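Local coordinates for uncharacterized protein (Arthrobacter sp., PDB 3KOP) that is of unknown function but adopts a cyclophilin-like fold, belongs to the DUF3830 family and assembles from six copies of the chain, at residues F[43-47]-F[83-87]; F[21-25]-F[52-56]; F[90-96]-F[132-138]. All blocks are in the same frame, centred on the assembly; numbering follows the deposited sequence.

Interaction 1: F[43-47]-F[83-87]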
ATOM      1  N   VAL F  43      12.451  -5.335  23.877  1.00 17.74           N
ATOM      2  CA  VAL F  43      12.391  -5.394  22.407  1.00 17.20           C
ATOM      3  C   VAL F  43      12.951  -4.161  21.680  1.00 16.28           C
ATOM      4  O   VAL F  43      13.192  -4.213  20.482  1.00 16.28           O
ATOM      5  CB  VAL F  43      10.933  -5.707  21.935  1.00 17.60           C
ATOM      6  CG1 VAL F  43      10.466  -7.052  22.508  1.00 18.66           C
ATOM      7  CG2 VAL F  43       9.960  -4.562  22.294  1.00 16.45           C
ATOM      8  N   ALA F  44      13.118  -3.040  22.380  1.00 15.26           N
ATOM      9  CA  ALA F  44      13.698  -1.814  21.809  1.00 14.17           C
ATOM     10  C   ALA F  44      14.810  -1.310  22.758  1.00 14.24           C
ATOM     11  O   ALA F  44      14.738  -0.156  23.235  1.00 13.64           O
ATOM     12  CB  ALA F  44      12.638  -0.696  21.665  1.00 13.81           C
ATOM     13  N   PRO F  45      15.824  -2.159  23.045  1.00 14.70           N
ATOM     14  CA  PRO F  45      16.860  -1.748  24.022  1.00 14.43           C
ATOM     15  C   PRO F  45      17.645  -0.552  23.578  1.00 14.66           C
ATOM     16  O   PRO F  45      17.947   0.312  24.408  1.00 14.30           O
ATOM     17  CB  PRO F  45      17.771  -2.980  24.117  1.00 15.22           C
ATOM     18  CG  PRO F  45      17.531  -3.754  22.819  1.00 14.97           C
ATOM     19  CD  PRO F  45      16.047  -3.536  22.567  1.00 14.71           C
ATOM     20  N   ARG F  46      18.021  -0.487  22.292  1.00 14.78           N
ATOM     21  CA  ARG F  46      18.848   0.623  21.834  1.00 15.09           C
ATOM     22  C   ARG F  46      18.082   1.961  21.880  1.00 14.93           C
ATOM     23  O   ARG F  46      18.613   2.985  22.301  1.00 14.88           O
ATOM     24  CB  ARG F  46      19.405   0.374  20.440  1.00 15.87           C
ATOM     25  CG  ARG F  46      20.295  -0.865  20.325  1.00 17.23           C
ATOM     26  CD  ARG F  46      21.100  -0.845  19.035  1.00 20.00           C
ATOM     27  NE  ARG F  46      20.253  -0.718  17.841  1.00 21.49           N
ATOM     28  CZ  ARG F  46      19.663  -1.750  17.217  1.00 23.41           C
ATOM     29  NH1 ARG F  46      19.797  -2.986  17.690  1.00 24.73           N
ATOM     30  NH2 ARG F  46      18.936  -1.554  16.121  1.00 21.78           N
ATOM     31  N   THR F  47      16.849   1.960  21.396  1.00 14.47           N
ATOM     32  CA  THR F  47      16.062   3.196  21.353  1.00 14.15           C
ATOM     33  C   THR F  47      15.668   3.638  22.769  1.00 14.28           C
ATOM     34  O   THR F  47      15.664   4.839  23.069  1.00 14.08           O
ATOM     35  CB  THR F  47      14.776   2.990  20.498  1.00 13.87           C
ATOM     36  OG1 THR F  47      15.132   2.387  19.250  1.00 14.14           O
ATOM     37  CG2 THR F  47      14.047   4.285  20.270  1.00 12.53           C
ATOM     38  N   PRO F  83      19.846   4.842  16.818  1.00 17.87           N
ATOM     39  CA  PRO F  83      19.633   3.433  17.099  1.00 17.57           C
ATOM     40  C   PRO F  83      19.456   2.567  15.859  1.00 16.97           C
ATOM     41  O   PRO F  83      19.640   1.362  15.935  1.00 16.71           O
ATOM     42  CB  PRO F  83      18.346   3.428  17.958  1.00 17.65           C
ATOM     43  CG  PRO F  83      17.654   4.660  17.642  1.00 18.05           C
ATOM     44  CD  PRO F  83      18.725   5.681  17.266  1.00 18.32           C
ATOM     45  N   GLY F  84      19.085   3.175  14.733  1.00 16.68           N
ATOM     46  CA  GLY F  84      18.671   2.416  13.565  1.00 16.74           C
ATOM     47  C   GLY F  84      17.330   1.730  13.759  1.00 16.16           C
ATOM     48  O   GLY F  84      16.705   1.850  14.817  1.00 16.48           O
ATOM     49  N   ALA F  85      16.909   0.992  12.743  1.00 15.67           N
ATOM     50  CA  ALA F  85      15.590   0.305  12.774  1.00 15.39           C
ATOM     51  C   ALA F  85      15.535  -0.685  13.945  1.00 14.85           C
ATOM     52  O   ALA F  85      16.397  -1.546  14.093  1.00 14.38           O
ATOM     53  CB  ALA F  85      15.284  -0.407  11.440  1.00 14.92           C
ATOM     54  N   GLU F  86      14.526  -0.529  14.798  1.00 13.92           N
ATOM     55  CA  GLU F  86      14.374  -1.407  15.970  1.00 13.75           C
ATOM     56  C   GLU F  86      12.899  -1.464  16.355  1.00 13.10           C
ATOM     57  O   GLU F  86      12.282  -0.404  16.597  1.00 12.58           O
ATOM     58  CB  GLU F  86      15.202  -0.852  17.147  1.00 13.69           C
ATOM     59  CG  GLU F  86      15.444  -1.852  18.266  1.00 15.01           C
ATOM     60  CD  GLU F  86      16.161  -1.253  19.502  1.00 15.60           C
ATOM     61  OE1 GLU F  86      15.847  -0.112  19.895  1.00 14.35           O
ATOM     62  OE2 GLU F  86      17.010  -1.963  20.080  1.00 15.70           O
ATOM     63  N   ASN F  87      12.339  -2.676  16.432  1.00 12.66           N
ATOM     64  CA  ASN F  87      10.951  -2.892  16.805  1.00 12.63           C
ATOM     65  C   ASN F  87       9.996  -1.986  16.030  1.00 12.61           C
ATOM     66  O   ASN F  87       9.095  -1.365  16.614  1.00 12.20           O
ATOM     67  CB  ASN F  87      10.769  -2.655  18.308  1.00 13.03           C
ATOM     68  CG  ASN F  87       9.532  -3.304  18.869  1.00 13.74           C
ATOM     69  OD1 ASN F  87       9.237  -4.451  18.559  1.00 15.59           O
ATOM     70  ND2 ASN F  87       8.830  -2.603  19.758  1.00 11.18           N
TER
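Hydrogen bonds to the carboxylate of E86 organise the contact between 43-47 and 83-87. The E86 chain runs extended, with CG anti to the backbone N (chi1 -164°), and delivers both oxygens to the first turn of helix 45-54. OE2 accepts from R46 N at 2.8 Å and OE1 from T47 N at 2.7 Å, each on its syn lone pair. OE1 takes a second donor on its anti side, T47 OG1 at 2.7 Å, somewhat out of the carboxylate plane. A44 is the N-cap residue, yet the amides of R46 and T47 are met by a carboxylate from a distant part of the chain.

A second set of bonds belongs to the guanidinium of R46. NE and NH2 grip P83 O side-on, at 2.9 Å for NE and 3.0 Å for NH2, with the oxygen close to the guanidinium plane. E86 OE2 lies over one face of that group, 3.8 Å from NH1, a long salt bridge of charges alone, and NH1 bonds N105 of the second subunit.

Van der Waals contact is slighter: the V43 methyl CG2 rests 3.4 Å from N87 ND2, whose hydrogen bond goes to V151 O.

Two helix amides, a hydroxyl and a nearby arginine would be expected to favour a negative carboxylate, so E86 is probably ionised although buried, tying the helix start to the 83-87 loop.

Interaction 2: F[21-25]-F[52-56]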
ATOM      1  N   ALA F  21      11.704  -2.878  35.175  1.00 24.19           N
ATOM      2  CA  ALA F  21      10.880  -1.991  34.385  1.00 22.88           C
ATOM      3  C   ALA F  21      11.230  -0.543  34.731  1.00 21.51           C
ATOM      4  O   ALA F  21      11.286  -0.164  35.908  1.00 20.73           O
ATOM      5  CB  ALA F  21       9.380  -2.267  34.653  1.00 22.85           C
ATOM      6  N   ARG F  22      11.513   0.257  33.721  1.00 19.77           N
ATOM      7  CA  ARG F  22      11.545   1.720  33.927  1.00 19.16           C
ATOM      8  C   ARG F  22      10.494   2.422  33.109  1.00 18.27           C
ATOM      9  O   ARG F  22      10.066   1.909  32.069  1.00 17.53           O
ATOM     10  CB  ARG F  22      12.873   2.329  33.562  1.00 19.54           C
ATOM     11  CG  ARG F  22      13.787   1.513  32.813  1.00 20.67           C
ATOM     12  CD  ARG F  22      15.045   2.334  32.456  1.00 20.58           C
ATOM     13  NE  ARG F  22      15.523   1.972  31.138  1.00 19.20           N
ATOM     14  CZ  ARG F  22      16.656   2.410  30.588  1.00 18.74           C
ATOM     15  NH1 ARG F  22      17.454   3.265  31.215  1.00 19.43           N
ATOM     16  NH2 ARG F  22      16.986   1.990  29.386  1.00 17.93           N
ATOM     17  N   TYR F  23      10.122   3.619  33.563  1.00 17.12           N
ATOM     18  CA  TYR F  23       8.993   4.339  33.029  1.00 16.65           C
ATOM     19  C   TYR F  23       9.356   5.771  32.708  1.00 16.43           C
ATOM     20  O   TYR F  23      10.283   6.369  33.322  1.00 15.58           O
ATOM     21  CB  TYR F  23       7.839   4.325  34.040  1.00 16.95           C
ATOM     22  CG  TYR F  23       7.334   2.942  34.332  1.00 17.71           C
ATOM     23  CD1 TYR F  23       6.284   2.388  33.606  1.00 18.88           C
ATOM     24  CD2 TYR F  23       7.941   2.152  35.321  1.00 18.84           C
ATOM     25  CE1 TYR F  23       5.841   1.078  33.860  1.00 20.13           C
ATOM     26  CE2 TYR F  23       7.494   0.847  35.564  1.00 19.99           C
ATOM     27  CZ  TYR F  23       6.448   0.338  34.855  1.00 20.74           C
ATOM     28  OH  TYR F  23       6.049  -0.930  35.144  1.00 22.15           O
ATOM     29  N   ILE F  24       8.643   6.315  31.733  1.00 15.55           N
ATOM     30  CA  ILE F  24       8.758   7.728  31.384  1.00 16.13           C
ATOM     31  C   ILE F  24       7.385   8.384  31.524  1.00 16.01           C
ATOM     32  O   ILE F  24       6.344   7.741  31.352  1.00 16.54           O
ATOM     33  CB  ILE F  24       9.345   7.906  29.948  1.00 16.00           C
ATOM     34  CG1 ILE F  24       8.432   7.248  28.885  1.00 15.35           C
ATOM     35  CG2 ILE F  24      10.778   7.328  29.903  1.00 15.34           C
ATOM     36  CD1 ILE F  24       8.775   7.569  27.450  1.00 15.50           C
ATOM     37  N   ASN F  25       7.401   9.644  31.898  1.00 16.52           N
ATOM     38  CA  ASN F  25       6.241  10.492  31.869  1.00 16.08           C
ATOM     39  C   ASN F  25       6.208  11.273  30.567  1.00 15.88           C
ATOM     40  O   ASN F  25       7.236  11.771  30.081  1.00 15.68           O
ATOM     41  CB  ASN F  25       6.255  11.447  33.063  1.00 16.30           C
ATOM     42  CG  ASN F  25       5.971  10.747  34.354  1.00 17.81           C
ATOM     43  OD1 ASN F  25       5.155   9.814  34.391  1.00 19.97           O
ATOM     44  ND2 ASN F  25       6.664  11.144  35.426  1.00 18.01           N
ATOM     45  N   TRP F  52      16.109   7.427  27.141  1.00 14.43           N
ATOM     46  CA  TRP F  52      16.314   7.560  28.592  1.00 14.64           C
ATOM     47  C   TRP F  52      17.513   8.454  28.907  1.00 14.98           C
ATOM     48  O   TRP F  52      17.428   9.390  29.716  1.00 15.03           O
ATOM     49  CB  TRP F  52      16.525   6.201  29.254  1.00 14.92           C
ATOM     50  CG  TRP F  52      16.735   6.322  30.769  1.00 15.89           C
ATOM     51  CD1 TRP F  52      17.929   6.492  31.438  1.00 16.96           C
ATOM     52  CD2 TRP F  52      15.710   6.337  31.774  1.00 16.59           C
ATOM     53  NE1 TRP F  52      17.700   6.611  32.787  1.00 17.02           N
ATOM     54  CE2 TRP F  52      16.353   6.510  33.028  1.00 17.39           C
ATOM     55  CE3 TRP F  52      14.315   6.194  31.741  1.00 18.57           C
ATOM     56  CZ2 TRP F  52      15.639   6.530  34.239  1.00 18.11           C
ATOM     57  CZ3 TRP F  52      13.605   6.249  32.935  1.00 19.42           C
ATOM     58  CH2 TRP F  52      14.268   6.400  34.171  1.00 18.92           C
ATOM     59  N   ASP F  53      18.641   8.132  28.292  1.00 15.76           N
ATOM     60  CA  ASP F  53      19.905   8.835  28.543  1.00 16.28           C
ATOM     61  C   ASP F  53      19.791  10.345  28.331  1.00 16.46           C
ATOM     62  O   ASP F  53      20.433  11.120  29.023  1.00 16.59           O
ATOM     63  CB  ASP F  53      21.037   8.269  27.665  1.00 16.16           C
ATOM     64  CG  ASP F  53      21.508   6.885  28.108  1.00 17.30           C
ATOM     65  OD1 ASP F  53      20.963   6.337  29.087  1.00 17.43           O
ATOM     66  OD2 ASP F  53      22.420   6.333  27.455  1.00 17.61           O
ATOM     67  N   ALA F  54      18.938  10.752  27.391  1.00 16.34           N
ATOM     68  CA  ALA F  54      18.838  12.162  26.977  1.00 16.15           C
ATOM     69  C   ALA F  54      17.694  12.926  27.600  1.00 15.78           C
ATOM     70  O   ALA F  54      17.574  14.135  27.373  1.00 15.90           O
ATOM     71  CB  ALA F  54      18.748  12.244  25.444  1.00 16.46           C
ATOM     72  N   LEU F  55      16.870  12.274  28.421  1.00 15.48           N
ATOM     73  CA  LEU F  55      15.733  12.967  29.016  1.00 15.43           C
ATOM     74  C   LEU F  55      16.199  13.984  30.063  1.00 16.72           C
ATOM     75  O   LEU F  55      17.219  13.772  30.745  1.00 16.45           O
ATOM     76  CB  LEU F  55      14.759  11.985  29.633  1.00 15.52           C
ATOM     77  CG  LEU F  55      14.106  10.990  28.668  1.00 15.04           C
ATOM     78  CD1 LEU F  55      13.206  10.020  29.467  1.00 14.68           C
ATOM     79  CD2 LEU F  55      13.351  11.668  27.520  1.00 14.39           C
ATOM     80  N   PRO F  56      15.436  15.068  30.211  1.00 17.13           N
ATOM     81  CA  PRO F  56      14.163  15.277  29.499  1.00 17.22           C
ATOM     82  C   PRO F  56      14.318  15.798  28.066  1.00 17.24           C
ATOM     83  O   PRO F  56      15.353  16.369  27.732  1.00 16.72           O
ATOM     84  CB  PRO F  56      13.475  16.337  30.357  1.00 17.30           C
ATOM     85  CG  PRO F  56      14.591  17.116  30.943  1.00 17.82           C
ATOM     86  CD  PRO F  56      15.675  16.125  31.206  1.00 17.59           C
TER
HETATM   87  O   HOH W   1      20.058   3.869  30.050  1.00 22.39           O
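R22 and W52 meet through two contrasting sets of torsions. W52 CG stands anti to the backbone N, which carries the indole from helix 45-54 toward the strand. The R22 chain starts from a nearly eclipsed chi1 of 13°, runs straight through chi2 and bends at chi3, so its aliphatic part and its guanidinium lie over the same face of that indole.

Two kinds of ring contact follow. R22 CD sits 4.1 Å from the centroid of the six-membered ring of W52, a CH-pi contact close to the ring normal. Farther along, R22 CZ lies 4.3 Å from the centroid of the five-membered ring, a cation-pi contact 26° off the normal. The guanidinium is tilted, its plane 33° from that of the ring, and NH1 dips closest, to 3.2 Å from W52 CG. At the edge of the indole, Y23 O approaches W52 CZ3 at 3.3 Å, near the ring plane. Behind these, I24 CG2 packs on L55 CD1 at 3.7 Å and, more loosely, on W52 CE3.

The guanidinium has polar partners as well. A water accepts from NH1 and donates to D53 OD1, bridging R22 and D53, while NH2 forms a salt bridge with D41. R183 makes another cation-pi contact with W52.

An alanine in place of W52 would probably leave R22 without its aromatic support and open a gap beside I24.

D41 and the water take up N-H groups at the edge of the guanidinium while W52 meets its flat side, so polar and aromatic contacts together probably limit its turning, and the indole joins the end of helix 45-54 to the start of strand 23-28 by aromatic and apolar contacts.

Interaction 3: F[90-96]-F[132-138]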
ATOM      1  N   VAL F  90       4.692   0.132  10.872  1.00 10.33           N
ATOM      2  CA  VAL F  90       3.993   1.123  10.046  1.00 10.90           C
ATOM      3  C   VAL F  90       2.509   1.179  10.356  1.00 11.35           C
ATOM      4  O   VAL F  90       1.764   1.907   9.693  1.00 12.31           O
ATOM      5  CB  VAL F  90       4.231   0.947   8.545  1.00 11.01           C
ATOM      6  CG1 VAL F  90       5.734   1.303   8.233  1.00  9.64           C
ATOM      7  CG2 VAL F  90       3.841  -0.480   8.062  1.00  9.27           C
ATOM      8  N   THR F  91       2.098   0.407  11.367  1.00 11.25           N
ATOM      9  CA  THR F  91       0.742   0.307  11.830  1.00 11.54           C
ATOM     10  C   THR F  91       0.741   0.566  13.337  1.00 11.97           C
ATOM     11  O   THR F  91       0.437  -0.334  14.104  1.00 12.31           O
ATOM     12  CB  THR F  91       0.129  -1.105  11.528  1.00 11.76           C
ATOM     13  OG1 THR F  91       0.955  -2.148  12.065  1.00 11.23           O
ATOM     14  CG2 THR F  91      -0.026  -1.330  10.019  1.00  9.73           C
ATOM     15  N   PRO F  92       1.065   1.811  13.757  1.00 11.99           N
ATOM     16  CA  PRO F  92       1.066   2.064  15.180  1.00 12.33           C
ATOM     17  C   PRO F  92      -0.322   1.977  15.817  1.00 12.96           C
ATOM     18  O   PRO F  92      -1.349   2.302  15.182  1.00 13.27           O
ATOM     19  CB  PRO F  92       1.631   3.476  15.284  1.00 12.62           C
ATOM     20  CG  PRO F  92       1.304   4.123  13.999  1.00 12.31           C
ATOM     21  CD  PRO F  92       1.285   3.044  12.985  1.00 12.67           C
ATOM     22  N   ILE F  93      -0.338   1.558  17.077  1.00 13.46           N
ATOM     23  CA  ILE F  93      -1.572   1.272  17.795  1.00 13.83           C
ATOM     24  C   ILE F  93      -1.724   2.148  19.035  1.00 13.53           C
ATOM     25  O   ILE F  93      -0.757   2.807  19.445  1.00 13.03           O
ATOM     26  CB  ILE F  93      -1.634  -0.200  18.177  1.00 13.81           C
ATOM     27  CG1 ILE F  93      -0.663  -0.510  19.318  1.00 14.85           C
ATOM     28  CG2 ILE F  93      -1.362  -1.051  16.954  1.00 14.82           C
ATOM     29  CD1 ILE F  93      -0.782  -1.997  19.830  1.00 15.12           C
ATOM     30  N   PRO F  94      -2.958   2.191  19.617  1.00 14.05           N
ATOM     31  CA  PRO F  94      -3.137   3.088  20.754  1.00 13.95           C
ATOM     32  C   PRO F  94      -2.131   2.754  21.852  1.00 13.45           C
ATOM     33  O   PRO F  94      -1.910   1.601  22.154  1.00 12.73           O
ATOM     34  CB  PRO F  94      -4.567   2.796  21.224  1.00 14.07           C
ATOM     35  CG  PRO F  94      -5.273   2.294  19.998  1.00 15.02           C
ATOM     36  CD  PRO F  94      -4.219   1.536  19.240  1.00 14.10           C
ATOM     37  N   GLY F  95      -1.518   3.771  22.394  1.00 13.65           N
ATOM     38  CA  GLY F  95      -0.517   3.619  23.430  1.00 13.93           C
ATOM     39  C   GLY F  95       0.913   3.530  22.969  1.00 13.55           C
ATOM     40  O   GLY F  95       1.806   3.633  23.784  1.00 14.41           O
ATOM     41  N   ASP F  96       1.161   3.316  21.685  1.00 13.42           N
ATOM     42  CA  ASP F  96       2.531   3.281  21.172  1.00 13.06           C
ATOM     43  C   ASP F  96       3.225   4.631  21.307  1.00 13.20           C
ATOM     44  O   ASP F  96       2.627   5.724  21.081  1.00 13.61           O
ATOM     45  CB  ASP F  96       2.599   2.980  19.689  1.00 13.07           C
ATOM     46  CG  ASP F  96       2.418   1.534  19.339  1.00 14.07           C
ATOM     47  OD1 ASP F  96       2.503   0.635  20.208  1.00 13.82           O
ATOM     48  OD2 ASP F  96       2.215   1.314  18.117  1.00 12.42           O
ATOM     49  N   PHE F 132       0.920   7.738  19.844  1.00 13.82           N
ATOM     50  CA  PHE F 132      -0.301   7.348  19.174  1.00 13.95           C
ATOM     51  C   PHE F 132      -1.426   7.123  20.170  1.00 13.86           C
ATOM     52  O   PHE F 132      -1.290   6.354  21.123  1.00 14.60           O
ATOM     53  CB  PHE F 132      -0.022   6.155  18.277  1.00 14.18           C
ATOM     54  CG  PHE F 132       0.770   6.529  17.110  1.00 13.97           C
ATOM     55  CD1 PHE F 132       0.135   6.982  15.955  1.00 15.04           C
ATOM     56  CD2 PHE F 132       2.139   6.509  17.167  1.00 14.11           C
ATOM     57  CE1 PHE F 132       0.876   7.348  14.849  1.00 15.88           C
ATOM     58  CE2 PHE F 132       2.888   6.915  16.084  1.00 14.84           C
ATOM     59  CZ  PHE F 132       2.263   7.312  14.922  1.00 14.94           C
ATOM     60  N   TYR F 133      -2.500   7.877  19.998  1.00 13.99           N
ATOM     61  CA  TYR F 133      -3.584   7.918  20.998  1.00 14.11           C
ATOM     62  C   TYR F 133      -4.844   7.227  20.543  1.00 14.15           C
ATOM     63  O   TYR F 133      -5.758   7.094  21.321  1.00 15.14           O
ATOM     64  CB  TYR F 133      -3.892   9.352  21.418  1.00 13.95           C
ATOM     65  CG  TYR F 133      -4.458  10.248  20.347  1.00 13.34           C
ATOM     66  CD1 TYR F 133      -5.831  10.365  20.164  1.00 13.81           C
ATOM     67  CD2 TYR F 133      -3.612  11.027  19.535  1.00 13.62           C
ATOM     68  CE1 TYR F 133      -6.369  11.209  19.177  1.00 14.43           C
ATOM     69  CE2 TYR F 133      -4.134  11.874  18.558  1.00 14.56           C
ATOM     70  CZ  TYR F 133      -5.517  11.959  18.392  1.00 13.63           C
ATOM     71  OH  TYR F 133      -6.033  12.795  17.444  1.00 15.40           O
ATOM     72  N   GLY F 134      -4.892   6.784  19.293  1.00 13.90           N
ATOM     73  CA  GLY F 134      -6.049   6.058  18.737  1.00 13.60           C
ATOM     74  C   GLY F 134      -5.553   5.007  17.759  1.00 13.35           C
ATOM     75  O   GLY F 134      -4.325   4.808  17.613  1.00 13.93           O
ATOM     76  N   ARG F 135      -6.476   4.347  17.064  1.00 12.66           N
ATOM     77  CA  ARG F 135      -6.160   3.212  16.205  1.00 12.13           C
ATOM     78  C   ARG F 135      -6.351   3.551  14.712  1.00 11.88           C
ATOM     79  O   ARG F 135      -6.699   4.675  14.355  1.00 11.28           O
ATOM     80  CB  ARG F 135      -7.005   1.965  16.560  1.00 11.53           C
ATOM     81  CG  ARG F 135      -8.531   2.137  16.391  1.00 13.33           C
ATOM     82  CD  ARG F 135      -9.257   0.801  16.620  1.00 12.49           C
ATOM     83  NE  ARG F 135      -8.848  -0.157  15.598  1.00 13.27           N
ATOM     84  CZ  ARG F 135      -8.815  -1.474  15.767  1.00 14.04           C
ATOM     85  NH1 ARG F 135      -9.189  -2.023  16.942  1.00 13.57           N
ATOM     86  NH2 ARG F 135      -8.382  -2.261  14.773  1.00 12.35           N
ATOM     87  N   ASN F 136      -6.094   2.541  13.875  1.00 10.99           N
ATOM     88  CA  ASN F 136      -6.315   2.601  12.438  1.00 11.61           C
ATOM     89  C   ASN F 136      -5.441   3.708  11.813  1.00 11.40           C
ATOM     90  O   ASN F 136      -5.920   4.554  11.085  1.00 11.53           O
ATOM     91  CB  ASN F 136      -7.814   2.770  12.112  1.00 11.26           C
ATOM     92  CG  ASN F 136      -8.613   1.523  12.428  1.00 11.74           C
ATOM     93  OD1 ASN F 136      -8.045   0.510  12.913  1.00 10.95           O
ATOM     94  ND2 ASN F 136      -9.939   1.573  12.163  1.00 10.34           N
ATOM     95  N   ASN F 137      -4.158   3.683  12.165  1.00 11.58           N
ATOM     96  CA  ASN F 137      -3.161   4.662  11.691  1.00 11.15           C
ATOM     97  C   ASN F 137      -2.251   3.986  10.692  1.00 11.17           C
ATOM     98  O   ASN F 137      -1.926   2.804  10.861  1.00 11.41           O
ATOM     99  CB  ASN F 137      -2.293   5.115  12.865  1.00 11.07           C
ATOM    100  CG  ASN F 137      -3.105   5.489  14.086  1.00 12.63           C
ATOM    101  OD1 ASN F 137      -3.859   6.475  14.090  1.00 13.70           O
ATOM    102  ND2 ASN F 137      -2.952   4.707  15.132  1.00  9.80           N
ATOM    103  N   LEU F 138      -1.811   4.707   9.664  1.00 11.17           N
ATOM    104  CA  LEU F 138      -0.782   4.202   8.753  1.00 11.52           C
ATOM    105  C   LEU F 138       0.364   5.189   8.655  1.00 12.10           C
ATOM    106  O   LEU F 138       0.161   6.403   8.423  1.00 12.23           O
ATOM    107  CB  LEU F 138      -1.384   3.938   7.370  1.00 11.74           C
ATOM    108  CG  LEU F 138      -2.391   2.807   7.248  1.00 12.37           C
ATOM    109  CD1 LEU F 138      -3.154   2.958   5.898  1.00 11.17           C
ATOM    110  CD2 LEU F 138      -1.630   1.450   7.293  1.00 11.04           C
TER
HETATM  111  O   HOH W   2      -2.695   1.311  13.067  1.00  6.36           O
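P92 sets the CB-CG edge of its ring on one face of the F132 phenyl, CG 3.5 Å from the centroid and 16° off the normal, a CH-pi contact offset toward the rim. P92 CB covers the same ring near CD2. F132 CG is anti to the carbonyl carbon (chi1 -71°), which turns the ring under the proline.

N137 comes at P92 from its carbonyl end. Its ND2 donates to P92 O at 2.9 Å in an almost straight bond, the oxygen lying in the amide plane while the donor stands above the carbonyl plane. The same nitrogen donates to G134 O at 2.8 Å, also nearly in the amide plane. With both bonds made, and OD1 held by N69, the amide's rotation is fixed. A water donates to P92 O and accepts from N137 N, filling in between the two backbones. P94 lies alongside G134, its CG 3.5 Å from G134 C, and its ring also touches R135 CB. Beyond CB the arginine turns away to a salt bridge with D96 of the third subunit.

The backbones add their own bonds: F132 N to D96 O at 2.9 Å, almost perfectly straight, and G95 N to F132 O at 2.9 Å. D96 OD2 receives I93 N at 2.8 Å, met from above its carboxylate plane, and thereby braces the turn. G95, at phi 92°, occupies the position where the turn needs a positive phi.

This is a type II beta turn from I93 to D96, closed by D96 N to I93 O, leading into strand 96-103 just where that strand pairs antiparallel with 125-132 in the cyclophilin-like fold.

Overall arrangement
Interactions 1 and 2 both use helix 45-54: 43-47 lies at its beginning and 52-56 at its end, with centres 15 Å apart and nearest atoms about 5 Å apart. Their segments alternate along the chain. Together they attach the helix to the 83-87 loop at its start and to the region of strand 23-28 at its end. Interaction 3 comes later in sequence; its centre is 18 Å from interaction 1, whose 83-87 segment nearly runs on into 90-96. Interactions 2 and 3 lie on opposite sides of the chain's centre, 21 Å apart. Interactions 1 and 3 both touch the second subunit, so they join internal packing to the six-chain assembly, whereas no other chain of it touches interaction 2.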